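Local coordinates for dihydrodipicolinate synthase family protein (Sinorhizobium meliloti, PDB 4DNH) that is of unknown function but folds as an eight-stranded parallel beta/alpha barrel, as dihydrodipicolinate synthases do, and is probably related to them, at residues G151-M156 with S180-P185; V186-L191 with D217-H222; A221-V226 with K248-Y253; I229-L234 with I240-Q245. All blocks are in the same frame, centred on the assembly; numbering follows the deposited sequence.

Overall arrangement
All four contacts lie on one arc of a closed parallel barrel, on strands 153-155, 186-191, 226-232 and 251-254 and the connections between them. Interactions 1 and 2 have centres about 11 Å apart and are tied by strand pairing, with I187 O facing L155 N at 2.8 Å. Interactions 2 and 3, about 7 Å apart between centres, share A221 and H222. Interaction 4 lies about 13 Å from the centre of interaction 3 and about 20 Å from that of interaction 1. No active site is established, but K230 and S232, within interaction 4, hold a glycerol that probably came from the crystallisation liquor.

Interaction 1: G151-M156 with S180-P185; sequences GRIILM and SQVKEP
I153 carries CG1 beside its backbone N (chi1 -76°), while V182 has CG1 anti to its own N (chi1 -160°), and these settings bring the two branches together. The second torsion of I153, 96°, lies away from a staggered value and swings CD1 outward, to meet V182 CG1 tip to tip at 4.2 Å. E147 of helix 132-148 touches both side chains and also accepts a bond from K183 N. The contact thus sits where the chain passes from helix 168-181 through residues 182-185 into strand 186-191, close to the N-terminal end of the neighbouring strand 153-155.

The polar half of the contact is carried by water. The carbonyl oxygens I153 O and P185 O stand 4.4 Å apart, and as two acceptors they cannot bond each other. Water 1 donates to both, to I153 O at 2.9 Å and to P185 O at 2.8 Å. It accepts from R152 NH1, also at 2.8 Å, lying at the edge of the guanidinium and in its plane. The same NH1 forms a salt bridge with D227, which helps fix the group beside the water. Both protons of the water are thereby committed to carbonyls and its oxygen faces a cation, so the water joins two acceptors that could not pair directly, and the nearby charge probably strengthens its donation.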
loop_
_atom_site.group_PDB
_atom_site.type_symbol
_atom_site.label_atom_id
_atom_site.label_comp_id
_atom_site.label_asym_id
_atom_site.label_seq_id
_atom_site.Cartn_x
_atom_site.Cartn_y
_atom_site.Cartn_z
ATOM N N GLY A 151 -16.858 -0.176 -9.282
ATOM C CA GLY A 151 -15.515 0.181 -8.833
ATOM C C GLY A 151 -14.613 0.665 -9.949
ATOM O O GLY A 151 -14.668 0.153 -11.067
ATOM N N ARG A 152 -13.797 1.674 -9.660
ATOM C CA ARG A 152 -12.668 1.976 -10.537
ATOM C C ARG A 152 -11.503 1.014 -10.219
ATOM O O ARG A 152 -11.335 0.568 -9.078
ATOM C CB ARG A 152 -12.273 3.467 -10.488
ATOM C CG ARG A 152 -12.019 4.071 -9.106
ATOM C CD ARG A 152 -11.417 5.485 -9.195
ATOM N NE ARG A 152 -10.163 5.518 -9.964
ATOM C CZ ARG A 152 -9.300 6.535 -10.005
ATOM N NH1 ARG A 152 -8.201 6.433 -10.741
ATOM N NH2 ARG A 152 -9.520 7.650 -9.318
ATOM N N ILE A 153 -10.728 0.680 -11.247
ATOM C CA ILE A 153 -9.747 -0.392 -11.189
ATOM C C ILE A 153 -8.319 0.108 -11.017
ATOM O O ILE A 153 -7.935 1.131 -11.585
ATOM C CB ILE A 153 -9.804 -1.239 -12.484
ATOM C CG1 ILE A 153 -11.019 -2.166 -12.466
ATOM C CG2 ILE A 153 -8.525 -2.060 -12.684
ATOM C CD1 ILE A 153 -12.196 -1.598 -13.203
ATOM N N ILE A 154 -7.551 -0.617 -10.207
ATOM C CA ILE A 154 -6.104 -0.513 -10.189
ATOM C C ILE A 154 -5.644 -1.808 -10.821
ATOM O O ILE A 154 -5.894 -2.882 -10.282
ATOM C CB ILE A 154 -5.527 -0.455 -8.768
ATOM C CG1 ILE A 154 -5.939 0.838 -8.080
ATOM C CG2 ILE A 154 -4.004 -0.544 -8.822
ATOM C CD1 ILE A 154 -5.715 0.828 -6.584
ATOM N N LEU A 155 -5.004 -1.712 -11.977
ATOM C CA LEU A 155 -4.694 -2.897 -12.745
ATOM C C LEU A 155 -3.378 -3.500 -12.266
ATOM O O LEU A 155 -2.298 -2.950 -12.498
ATOM C CB LEU A 155 -4.665 -2.576 -14.234
ATOM C CG LEU A 155 -4.589 -3.762 -15.186
ATOM C CD1 LEU A 155 -5.803 -4.654 -15.012
ATOM C CD2 LEU A 155 -4.484 -3.265 -16.615
HETATM N N MSE A 156 -3.488 -4.632 -11.581
HETATM C CA MSE A 156 -2.341 -5.252 -10.927
HETATM C C MSE A 156 -1.521 -6.064 -11.895
HETATM O O MSE A 156 -2.026 -6.515 -12.942
HETATM C CB MSE A 156 -2.861 -6.098 -9.768
HETATM C CG MSE A 156 -3.289 -5.160 -8.639
HETATM SE SE MSE A 156 -4.034 -6.219 -7.152
HETATM C CE MSE A 156 -2.404 -6.403 -6.050
ATOM N N SER A 180 -8.287 -1.699 -23.732
ATOM C CA SER A 180 -9.327 -1.300 -24.677
ATOM C C SER A 180 -10.701 -1.776 -24.211
ATOM O O SER A 180 -11.721 -1.292 -24.699
ATOM C CB SER A 180 -9.026 -1.807 -26.091
ATOM O OG SER A 180 -9.147 -3.214 -26.157
ATOM N N GLN A 181 -10.724 -2.707 -23.258
ATOM C CA GLN A 181 -11.980 -3.256 -22.756
ATOM C C GLN A 181 -12.403 -2.796 -21.353
ATOM O O GLN A 181 -13.497 -3.135 -20.894
ATOM C CB GLN A 181 -11.974 -4.777 -22.847
ATOM C CG GLN A 181 -12.349 -5.280 -24.227
ATOM C CD GLN A 181 -12.744 -6.741 -24.223
ATOM O OE1 GLN A 181 -13.588 -7.167 -23.430
ATOM N NE2 GLN A 181 -12.132 -7.521 -25.113
ATOM N N VAL A 182 -11.557 -2.027 -20.671
ATOM C CA VAL A 182 -11.948 -1.447 -19.381
ATOM C C VAL A 182 -13.013 -0.398 -19.673
ATOM O O VAL A 182 -13.084 0.112 -20.786
ATOM C CB VAL A 182 -10.770 -0.787 -18.625
ATOM C CG1 VAL A 182 -11.085 -0.661 -17.141
ATOM C CG2 VAL A 182 -9.509 -1.604 -18.770
ATOM N N LYS A 183 -13.847 -0.084 -18.687
ATOM C CA LYS A 183 -14.898 0.897 -18.906
ATOM C C LYS A 183 -14.488 2.296 -18.455
ATOM O O LYS A 183 -15.014 3.273 -18.946
ATOM C CB LYS A 183 -16.206 0.450 -18.249
ATOM C CG LYS A 183 -17.369 0.411 -19.233
ATOM C CD LYS A 183 -18.160 -0.892 -19.135
ATOM C CE LYS A 183 -19.106 -0.901 -17.939
ATOM N NZ LYS A 183 -19.753 -2.226 -17.732
ATOM N N GLU A 184 -13.542 2.383 -17.528
ATOM C CA GLU A 184 -13.099 3.664 -16.975
ATOM C C GLU A 184 -11.573 3.695 -16.854
ATOM O O GLU A 184 -10.930 2.631 -16.795
ATOM C CB GLU A 184 -13.739 3.913 -15.597
ATOM C CG GLU A 184 -15.235 4.223 -15.613
ATOM C CD GLU A 184 -15.551 5.624 -16.109
ATOM O OE1 GLU A 184 -14.803 6.566 -15.770
ATOM O OE2 GLU A 184 -16.551 5.793 -16.837
ATOM N N PRO A 185 -10.980 4.911 -16.829
ATOM C CA PRO A 185 -9.537 5.014 -16.606
ATOM C C PRO A 185 -9.048 4.168 -15.433
ATOM O O PRO A 185 -9.732 4.025 -14.424
ATOM C CB PRO A 185 -9.339 6.508 -16.346
ATOM C CG PRO A 185 -10.367 7.148 -17.224
ATOM C CD PRO A 185 -11.560 6.220 -17.198
HETATM O O HOH W 1 -8.713 3.905 -11.804
#

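Interaction 2: V186-L191 with D217-H222; sequences VIIHWL and DVLEAH
I188 on strand 186-191 and L219 on helix 208-221 mark the closest approach of the two backbones, their CA atoms 8.8 Å apart. The helix is in its last turn here: A221 N bonds to D217 O and H222 N to V218 O, and H222 is the first residue to leave helical geometry. I188 directs its side chain toward the helix, with CG1 beside the backbone N and the chain extended beyond it (chi2 -178°). Its CD1 reaches L219 CD2 at 3.6 Å, a snug methyl contact in which the two side chains cross obliquely. V218 CG1 touches the same CD1 more loosely, at 4.5 Å. The contact belongs to a beta-alpha-beta unit of the barrel, in which strand 186-191 is followed by helix 208-221 on the outside and then by the parallel strand 226-232. Alternation along the strand turns I187 away from this helix, to pack on R152 and D227, whereas W190, further along, packs on A211 and M212, about two turns earlier in the same helix. V218 also meets Y175 and L179 of helix 168-181, and V226 of the next strand touches I188 beside the helix.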
loop_
_atom_site.group_PDB
_atom_site.type_symbol
_atom_site.label_atom_id
_atom_site.label_comp_id
_atom_site.label_asym_id
_atom_site.label_seq_id
_atom_site.Cartn_x
_atom_site.Cartn_y
_atom_site.Cartn_z
ATOM N N VAL A 186 -7.857 3.622 -15.609
ATOM C CA VAL A 186 -7.240 2.637 -14.746
ATOM C C VAL A 186 -5.919 3.204 -14.188
ATOM O O VAL A 186 -5.313 4.108 -14.786
ATOM C CB VAL A 186 -6.990 1.368 -15.593
ATOM C CG1 VAL A 186 -5.593 0.784 -15.399
ATOM C CG2 VAL A 186 -8.074 0.338 -15.355
ATOM N N ILE A 187 -5.499 2.706 -13.032
ATOM C CA ILE A 187 -4.177 2.988 -12.517
ATOM C C ILE A 187 -3.360 1.708 -12.650
ATOM O O ILE A 187 -3.675 0.698 -12.020
ATOM C CB ILE A 187 -4.202 3.404 -11.034
ATOM C CG1 ILE A 187 -4.923 4.732 -10.857
ATOM C CG2 ILE A 187 -2.782 3.484 -10.483
ATOM C CD1 ILE A 187 -5.256 5.044 -9.414
ATOM N N ILE A 188 -2.326 1.753 -13.481
ATOM C CA ILE A 188 -1.490 0.595 -13.738
ATOM C C ILE A 188 -0.473 0.440 -12.624
ATOM O O ILE A 188 0.167 1.399 -12.189
ATOM C CB ILE A 188 -0.773 0.699 -15.099
ATOM C CG1 ILE A 188 -1.787 0.545 -16.235
ATOM C CG2 ILE A 188 0.335 -0.344 -15.210
ATOM C CD1 ILE A 188 -1.185 0.588 -17.623
ATOM N N HIS A 189 -0.319 -0.787 -12.163
ATOM C CA HIS A 189 0.599 -1.047 -11.087
ATOM C C HIS A 189 1.788 -1.873 -11.523
ATOM O O HIS A 189 1.654 -3.012 -11.975
ATOM C CB HIS A 189 -0.147 -1.678 -9.938
ATOM C CG HIS A 189 0.679 -1.845 -8.698
ATOM N ND1 HIS A 189 0.350 -2.709 -7.729
ATOM C CD2 HIS A 189 1.864 -1.226 -8.297
ATOM C CE1 HIS A 189 1.270 -2.650 -6.752
ATOM N NE2 HIS A 189 2.194 -1.739 -7.101
ATOM N N TRP A 190 2.964 -1.256 -11.417
ATOM C CA TRP A 190 4.240 -1.930 -11.586
ATOM C C TRP A 190 4.810 -2.246 -10.224
ATOM O O TRP A 190 5.405 -1.392 -9.567
ATOM C CB TRP A 190 5.183 -1.048 -12.380
ATOM C CG TRP A 190 6.451 -1.746 -12.780
ATOM C CD1 TRP A 190 6.858 -3.035 -12.439
ATOM C CD2 TRP A 190 7.554 -1.194 -13.572
ATOM N NE1 TRP A 190 8.087 -3.310 -12.964
ATOM C CE2 TRP A 190 8.562 -2.248 -13.656
ATOM C CE3 TRP A 190 7.790 0.017 -14.203
ATOM C CZ2 TRP A 190 9.755 -2.073 -14.353
ATOM C CZ3 TRP A 190 8.992 0.186 -14.904
ATOM C CH2 TRP A 190 9.949 -0.834 -14.974
ATOM N N LEU A 191 4.600 -3.488 -9.788
ATOM C CA LEU A 191 5.029 -3.989 -8.487
ATOM C C LEU A 191 6.392 -4.680 -8.623
ATOM O O LEU A 191 6.512 -5.643 -9.376
ATOM C CB LEU A 191 3.980 -4.991 -7.985
ATOM C CG LEU A 191 3.978 -5.622 -6.580
ATOM C CD1 LEU A 191 3.968 -4.568 -5.482
ATOM C CD2 LEU A 191 2.773 -6.540 -6.434
ATOM N N ASP A 217 5.422 2.674 -23.468
ATOM C CA ASP A 217 4.761 2.432 -24.756
ATOM C C ASP A 217 3.269 2.080 -24.606
ATOM O O ASP A 217 2.431 2.563 -25.370
ATOM C CB ASP A 217 5.508 1.351 -25.561
ATOM C CG ASP A 217 6.772 1.882 -26.248
ATOM O OD1 ASP A 217 6.990 3.117 -26.297
ATOM O OD2 ASP A 217 7.554 1.057 -26.764
ATOM N N VAL A 218 2.947 1.252 -23.612
ATOM C CA VAL A 218 1.561 0.892 -23.301
ATOM C C VAL A 218 0.730 2.122 -22.915
ATOM O O VAL A 218 -0.359 2.326 -23.455
ATOM C CB VAL A 218 1.485 -0.158 -22.170
ATOM C CG1 VAL A 218 0.039 -0.449 -21.818
ATOM C CG2 VAL A 218 2.205 -1.442 -22.564
ATOM N N LEU A 219 1.260 2.936 -21.995
ATOM C CA LEU A 219 0.596 4.162 -21.527
ATOM C C LEU A 219 0.370 5.180 -22.644
ATOM O O LEU A 219 -0.661 5.856 -22.658
ATOM C CB LEU A 219 1.392 4.835 -20.408
ATOM C CG LEU A 219 2.066 4.001 -19.319
ATOM C CD1 LEU A 219 2.962 4.884 -18.466
ATOM C CD2 LEU A 219 1.047 3.280 -18.453
ATOM N N GLU A 220 1.336 5.308 -23.560
ATOM C CA GLU A 220 1.140 6.139 -24.753
ATOM C C GLU A 220 -0.033 5.591 -25.572
ATOM O O GLU A 220 -0.966 6.330 -25.898
ATOM C CB GLU A 220 2.413 6.219 -25.604
ATOM C CG GLU A 220 3.381 7.326 -25.195
ATOM C CD GLU A 220 4.737 7.239 -25.894
ATOM O OE1 GLU A 220 4.817 6.681 -27.012
ATOM O OE2 GLU A 220 5.736 7.739 -25.325
ATOM N N ALA A 221 0.004 4.287 -25.845
ATOM C CA ALA A 221 -1.011 3.610 -26.656
ATOM C C ALA A 221 -2.430 3.719 -26.097
ATOM O O ALA A 221 -3.385 3.792 -26.864
ATOM C CB ALA A 221 -0.642 2.144 -26.869
ATOM N N HIS A 222 -2.572 3.722 -24.772
ATOM C CA HIS A 222 -3.907 3.784 -24.165
ATOM C C HIS A 222 -4.051 4.877 -23.131
ATOM O O HIS A 222 -4.673 4.674 -22.087
ATOM C CB HIS A 222 -4.301 2.422 -23.581
ATOM C CG HIS A 222 -4.181 1.270 -24.557
ATOM N ND1 HIS A 222 -5.123 0.998 -25.483
ATOM C CD2 HIS A 222 -3.183 0.300 -24.713
ATOM C CE1 HIS A 222 -4.749 -0.080 -26.202
ATOM N NE2 HIS A 222 -3.561 -0.507 -25.729
#

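Interaction 3: A221-V226 with K248-Y253; sequences AHAAKV and KGVRMY
V250 faces V226 and A223, its CB and CG2 against the loop's carbonyls and its CG1 against the other valine. CB lies 4.1 Å from V226 O, beside the carbonyl rather than at another side chain. From there the two branches part. CG1, set anti to the backbone N (chi1 172°), goes to V226 CG1 at 4.0 Å; V226 has the same first torsion, and the two valines meet at a slant. CG2 turns back to the loop: it approaches V226 O at 3.6 Å and A223 O at 3.9 Å, and it touches A223 CB at 4.2 Å. One methyl therefore rests against two carbonyl oxygens and an alanine methyl. A223 O is already engaged, accepting a hydrogen bond from V226 N at 3.0 Å, which holds the turn against which CG2 packs.

This is the approach to two neighbouring parallel strands of the barrel, where strand 226-232 begins and the chain of 248-250 leads into strand 251-254. The CA atoms of V226 and V250 are 6.3 Å apart, and strand bonding follows with R251, whose backbone pairs with D227 and I229. G249 precedes the valine with positive phi (77°), a conformation that suits glycine. On the other side of the loop, K225 NZ bonds to the carbonyl oxygens of L179 and V182, holding residues 221-226 to the end of helix 168-181. Further along, Y253 OH bonds to D227, and R251 forms a salt bridge with D273.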
loop_
_atom_site.group_PDB
_atom_site.type_symbol
_atom_site.label_atom_id
_atom_site.label_comp_id
_atom_site.label_asym_id
_atom_site.label_seq_id
_atom_site.Cartn_x
_atom_site.Cartn_y
_atom_site.Cartn_z
ATOM N N ALA A 221 0.004 4.287 -25.845
ATOM C CA ALA A 221 -1.011 3.610 -26.656
ATOM C C ALA A 221 -2.430 3.719 -26.097
ATOM O O ALA A 221 -3.385 3.792 -26.864
ATOM C CB ALA A 221 -0.642 2.144 -26.869
ATOM N N HIS A 222 -2.572 3.722 -24.772
ATOM C CA HIS A 222 -3.907 3.784 -24.165
ATOM C C HIS A 222 -4.051 4.877 -23.131
ATOM O O HIS A 222 -4.673 4.674 -22.087
ATOM C CB HIS A 222 -4.301 2.422 -23.581
ATOM C CG HIS A 222 -4.181 1.270 -24.557
ATOM N ND1 HIS A 222 -5.123 0.998 -25.483
ATOM C CD2 HIS A 222 -3.183 0.300 -24.713
ATOM C CE1 HIS A 222 -4.749 -0.080 -26.202
ATOM N NE2 HIS A 222 -3.561 -0.507 -25.729
ATOM N N ALA A 223 -3.501 6.054 -23.427
ATOM C CA ALA A 223 -3.459 7.183 -22.478
ATOM C C ALA A 223 -4.813 7.588 -21.860
ATOM O O ALA A 223 -4.904 7.806 -20.632
ATOM C CB ALA A 223 -2.779 8.385 -23.115
ATOM N N ALA A 224 -5.848 7.680 -22.703
ATOM C CA ALA A 224 -7.210 8.020 -22.253
ATOM C C ALA A 224 -7.774 6.984 -21.269
ATOM O O ALA A 224 -8.537 7.325 -20.368
ATOM C CB ALA A 224 -8.146 8.194 -23.442
ATOM N N LYS A 225 -7.381 5.728 -21.447
ATOM C CA LYS A 225 -7.794 4.648 -20.560
ATOM C C LYS A 225 -6.916 4.473 -19.321
ATOM O O LYS A 225 -7.117 3.534 -18.555
ATOM C CB LYS A 225 -7.885 3.327 -21.328
ATOM C CG LYS A 225 -9.283 2.736 -21.363
ATOM C CD LYS A 225 -10.159 3.330 -22.453
ATOM C CE LYS A 225 -11.534 2.672 -22.457
ATOM N NZ LYS A 225 -11.440 1.189 -22.581
ATOM N N VAL A 226 -5.950 5.371 -19.123
ATOM C CA VAL A 226 -5.000 5.255 -18.007
ATOM C C VAL A 226 -4.952 6.538 -17.175
ATOM O O VAL A 226 -4.387 7.544 -17.604
ATOM C CB VAL A 226 -3.584 4.852 -18.503
ATOM C CG1 VAL A 226 -2.556 4.909 -17.379
ATOM C CG2 VAL A 226 -3.605 3.453 -19.110
ATOM N N LYS A 248 0.456 13.500 -21.415
ATOM C CA LYS A 248 -0.527 14.449 -20.857
ATOM C C LYS A 248 -1.713 13.750 -20.145
ATOM O O LYS A 248 -2.385 12.894 -20.725
ATOM C CB LYS A 248 -0.982 15.422 -21.967
ATOM C CG LYS A 248 -2.445 15.866 -21.966
ATOM C CD LYS A 248 -2.713 17.052 -21.049
ATOM C CE LYS A 248 -4.192 17.413 -21.047
ATOM N NZ LYS A 248 -4.499 18.435 -20.010
ATOM N N GLY A 249 -1.933 14.095 -18.876
ATOM C CA GLY A 249 -3.071 13.565 -18.105
ATOM C C GLY A 249 -2.951 12.139 -17.577
ATOM O O GLY A 249 -3.944 11.520 -17.170
ATOM N N VAL A 250 -1.733 11.610 -17.589
ATOM C CA VAL A 250 -1.446 10.314 -16.989
ATOM C C VAL A 250 -0.643 10.606 -15.719
ATOM O O VAL A 250 0.508 11.033 -15.801
ATOM C CB VAL A 250 -0.686 9.384 -17.975
ATOM C CG1 VAL A 250 -0.223 8.113 -17.285
ATOM C CG2 VAL A 250 -1.557 9.032 -19.176
ATOM N N ARG A 251 -1.257 10.414 -14.548
ATOM C CA ARG A 251 -0.587 10.729 -13.275
ATOM C C ARG A 251 0.499 9.717 -12.851
ATOM O O ARG A 251 0.442 8.537 -13.207
ATOM C CB ARG A 251 -1.605 10.846 -12.155
ATOM C CG ARG A 251 -2.632 11.949 -12.293
ATOM C CD ARG A 251 -3.598 11.840 -11.119
ATOM N NE ARG A 251 -4.569 12.934 -11.044
ATOM C CZ ARG A 251 -4.294 14.186 -10.667
ATOM N NH1 ARG A 251 -3.053 14.561 -10.333
ATOM N NH2 ARG A 251 -5.282 15.073 -10.638
HETATM N N MSE A 252 1.484 10.194 -12.088
HETATM C CA MSE A 252 2.493 9.321 -11.464
HETATM C C MSE A 252 2.122 9.152 -10.018
HETATM O O MSE A 252 2.179 10.106 -9.226
HETATM C CB MSE A 252 3.891 9.926 -11.596
HETATM C CG MSE A 252 4.998 9.209 -10.811
HETATM SE SE MSE A 252 5.264 7.318 -11.338
HETATM C CE MSE A 252 6.362 7.575 -12.953
ATOM N N TYR A 253 1.703 7.947 -9.651
ATOM C CA TYR A 253 1.422 7.671 -8.250
ATOM C C TYR A 253 2.658 7.024 -7.647
ATOM O O TYR A 253 3.078 5.947 -8.091
ATOM C CB TYR A 253 0.201 6.762 -8.092
ATOM C CG TYR A 253 -1.141 7.417 -8.427
ATOM C CD1 TYR A 253 -1.781 8.254 -7.509
ATOM C CD2 TYR A 253 -1.778 7.170 -9.652
ATOM C CE1 TYR A 253 -2.999 8.837 -7.804
ATOM C CE2 TYR A 253 -2.997 7.749 -9.954
ATOM C CZ TYR A 253 -3.604 8.584 -9.027
ATOM O OH TYR A 253 -4.813 9.176 -9.318
#

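Interaction 4: I229-L234 with I240-Q245; sequences IKISLL and IVMRRQ
M242, present as selenomethionine, is the residue most buried by this contact, and it meets I229 and I231 with the two outermost atoms of its side chain. CG is anti to the backbone N (chi1 -155°) and the chain stays extended to the end, which carries SE and CE across from the helix to the strand. SE packs against I231 CD1 at 4.1 Å, where the two side chains slant past each other. One bond further, CE reaches I229 CD1 at 4.0 Å, this time at about a right angle.

I229 and I231 lie two apart on the strand, so their side chains emerge on the same side. Each holds CG1 anti to its own N, sending CD1 out toward the helix, with chi1 161° in I229. The backbones stay well apart: I231 CA and M242 CA are 9.5 Å from each other, a gap that these long side chains bridge by apolar contact. M212 and C215 of helix 208-221 also touch M242, and M252 of the next strand touches both M242 and I231.

Between these isoleucines K230 turns the other way, and its NZ and S232 OG hydrogen-bond a glycerol. Strand 226-232, helix 236-243 and strand 251-254 form one beta-alpha-beta unit of the closed eight-stranded parallel (TIM) barrel; here I229 and I231 face the surrounding helices and K230 the interior.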
loop_
_atom_site.group_PDB
_atom_site.type_symbol
_atom_site.label_atom_id
_atom_site.label_comp_id
_atom_site.label_asym_id
_atom_site.label_seq_id
_atom_site.Cartn_x
_atom_site.Cartn_y
_atom_site.Cartn_z
ATOM N N ILE A 229 0.025 5.606 -13.223
ATOM C CA ILE A 229 0.871 4.434 -12.965
ATOM C C ILE A 229 1.435 4.522 -11.553
ATOM O O ILE A 229 1.882 5.597 -11.125
ATOM C CB ILE A 229 1.993 4.229 -14.034
ATOM C CG1 ILE A 229 3.096 3.325 -13.508
ATOM C CG2 ILE A 229 2.621 5.545 -14.472
ATOM C CD1 ILE A 229 3.834 2.570 -14.588
ATOM N N LYS A 230 1.357 3.407 -10.821
ATOM C CA LYS A 230 2.006 3.282 -9.518
ATOM C C LYS A 230 3.256 2.439 -9.676
ATOM O O LYS A 230 3.189 1.281 -10.096
ATOM C CB LYS A 230 1.091 2.629 -8.482
ATOM C CG LYS A 230 1.794 2.278 -7.179
ATOM C CD LYS A 230 0.919 1.462 -6.233
ATOM C CE LYS A 230 1.733 0.995 -5.031
ATOM N NZ LYS A 230 0.966 0.259 -3.986
ATOM N N ILE A 231 4.393 3.019 -9.324
ATOM C CA ILE A 231 5.637 2.292 -9.405
ATOM C C ILE A 231 6.117 1.942 -7.995
ATOM O O ILE A 231 6.168 2.813 -7.099
ATOM C CB ILE A 231 6.677 3.046 -10.276
ATOM C CG1 ILE A 231 7.795 2.097 -10.702
ATOM C CG2 ILE A 231 7.202 4.305 -9.585
ATOM C CD1 ILE A 231 8.693 2.636 -11.798
ATOM N N SER A 232 6.420 0.652 -7.810
ATOM C CA SER A 232 6.854 0.084 -6.539
ATOM C C SER A 232 8.162 -0.669 -6.730
ATOM O O SER A 232 8.230 -1.882 -6.529
ATOM C CB SER A 232 5.795 -0.873 -6.013
ATOM O OG SER A 232 4.692 -0.170 -5.484
ATOM N N LEU A 233 9.189 0.063 -7.148
ATOM C CA LEU A 233 10.511 -0.487 -7.405
ATOM C C LEU A 233 11.510 -0.010 -6.366
ATOM O O LEU A 233 12.651 -0.460 -6.342
ATOM C CB LEU A 233 11.001 -0.026 -8.771
ATOM C CG LEU A 233 10.238 -0.431 -10.021
ATOM C CD1 LEU A 233 11.109 -0.094 -11.218
ATOM C CD2 LEU A 233 9.916 -1.917 -10.003
ATOM N N LEU A 234 11.079 0.931 -5.531
ATOM C CA LEU A 234 11.934 1.593 -4.536
ATOM C C LEU A 234 13.275 2.096 -5.102
ATOM O O LEU A 234 14.309 2.052 -4.432
ATOM C CB LEU A 234 12.139 0.701 -3.310
ATOM C CG LEU A 234 10.926 0.146 -2.564
ATOM C CD1 LEU A 234 11.401 -0.460 -1.258
ATOM C CD2 LEU A 234 9.859 1.205 -2.296
ATOM N N ILE A 240 11.670 9.406 -11.076
ATOM C CA ILE A 240 11.869 10.771 -11.546
ATOM C C ILE A 240 12.041 10.763 -13.055
ATOM O O ILE A 240 11.422 11.570 -13.756
ATOM C CB ILE A 240 13.054 11.460 -10.829
ATOM C CG1 ILE A 240 12.679 11.711 -9.352
ATOM C CG2 ILE A 240 13.435 12.755 -11.531
ATOM C CD1 ILE A 240 13.792 12.232 -8.467
ATOM N N VAL A 241 12.837 9.814 -13.551
ATOM C CA VAL A 241 13.056 9.670 -14.992
ATOM C C VAL A 241 11.770 9.290 -15.720
ATOM O O VAL A 241 11.575 9.656 -16.879
ATOM C CB VAL A 241 14.209 8.682 -15.321
ATOM C CG1 VAL A 241 14.271 8.360 -16.813
ATOM C CG2 VAL A 241 15.548 9.244 -14.851
HETATM N N MSE A 242 10.876 8.592 -15.037
HETATM C CA MSE A 242 9.676 8.102 -15.697
HETATM C C MSE A 242 8.570 9.107 -15.699
HETATM O O MSE A 242 7.859 9.242 -16.695
HETATM C CB MSE A 242 9.209 6.812 -15.063
HETATM C CG MSE A 242 8.417 6.066 -16.120
HETATM SE SE MSE A 242 7.605 4.533 -15.218
HETATM C CE MSE A 242 6.984 3.607 -16.843
ATOM N N ARG A 243 8.420 9.834 -14.597
ATOM C CA ARG A 243 7.357 10.833 -14.490
ATOM C C ARG A 243 7.522 12.032 -15.442
ATOM O O ARG A 243 6.577 12.794 -15.656
ATOM C CB ARG A 243 7.183 11.290 -13.041
ATOM C CG ARG A 243 8.329 12.105 -12.479
ATOM C CD ARG A 243 7.987 12.575 -11.082
ATOM N NE ARG A 243 9.077 13.363 -10.529
ATOM C CZ ARG A 243 9.200 13.717 -9.250
ATOM N NH1 ARG A 243 8.293 13.357 -8.352
ATOM N NH2 ARG A 243 10.254 14.432 -8.869
ATOM N N ARG A 244 8.717 12.179 -16.011
ATOM C CA ARG A 244 9.026 13.252 -16.970
ATOM C C ARG A 244 8.687 12.857 -18.412
ATOM O O ARG A 244 8.477 13.724 -19.268
ATOM C CB ARG A 244 10.493 13.683 -16.845
ATOM C CG ARG A 244 10.813 14.377 -15.523
ATOM C CD ARG A 244 12.318 14.466 -15.242
ATOM N NE ARG A 244 12.579 15.163 -13.979
ATOM C CZ ARG A 244 13.758 15.641 -13.590
ATOM N NH1 ARG A 244 14.833 15.524 -14.359
ATOM N NH2 ARG A 244 13.857 16.255 -12.421
ATOM N N GLN A 245 8.616 11.549 -18.659
ATOM C CA GLN A 245 8.301 11.000 -19.978
ATOM C C GLN A 245 6.833 10.598 -20.110
ATOM O O GLN A 245 6.414 10.127 -21.166
ATOM C CB GLN A 245 9.177 9.781 -20.277
ATOM C CG GLN A 245 10.668 10.022 -20.155
ATOM C CD GLN A 245 11.480 8.939 -20.833
ATOM O OE1 GLN A 245 12.212 8.194 -20.180
ATOM N NE2 GLN A 245 11.344 8.835 -22.151
#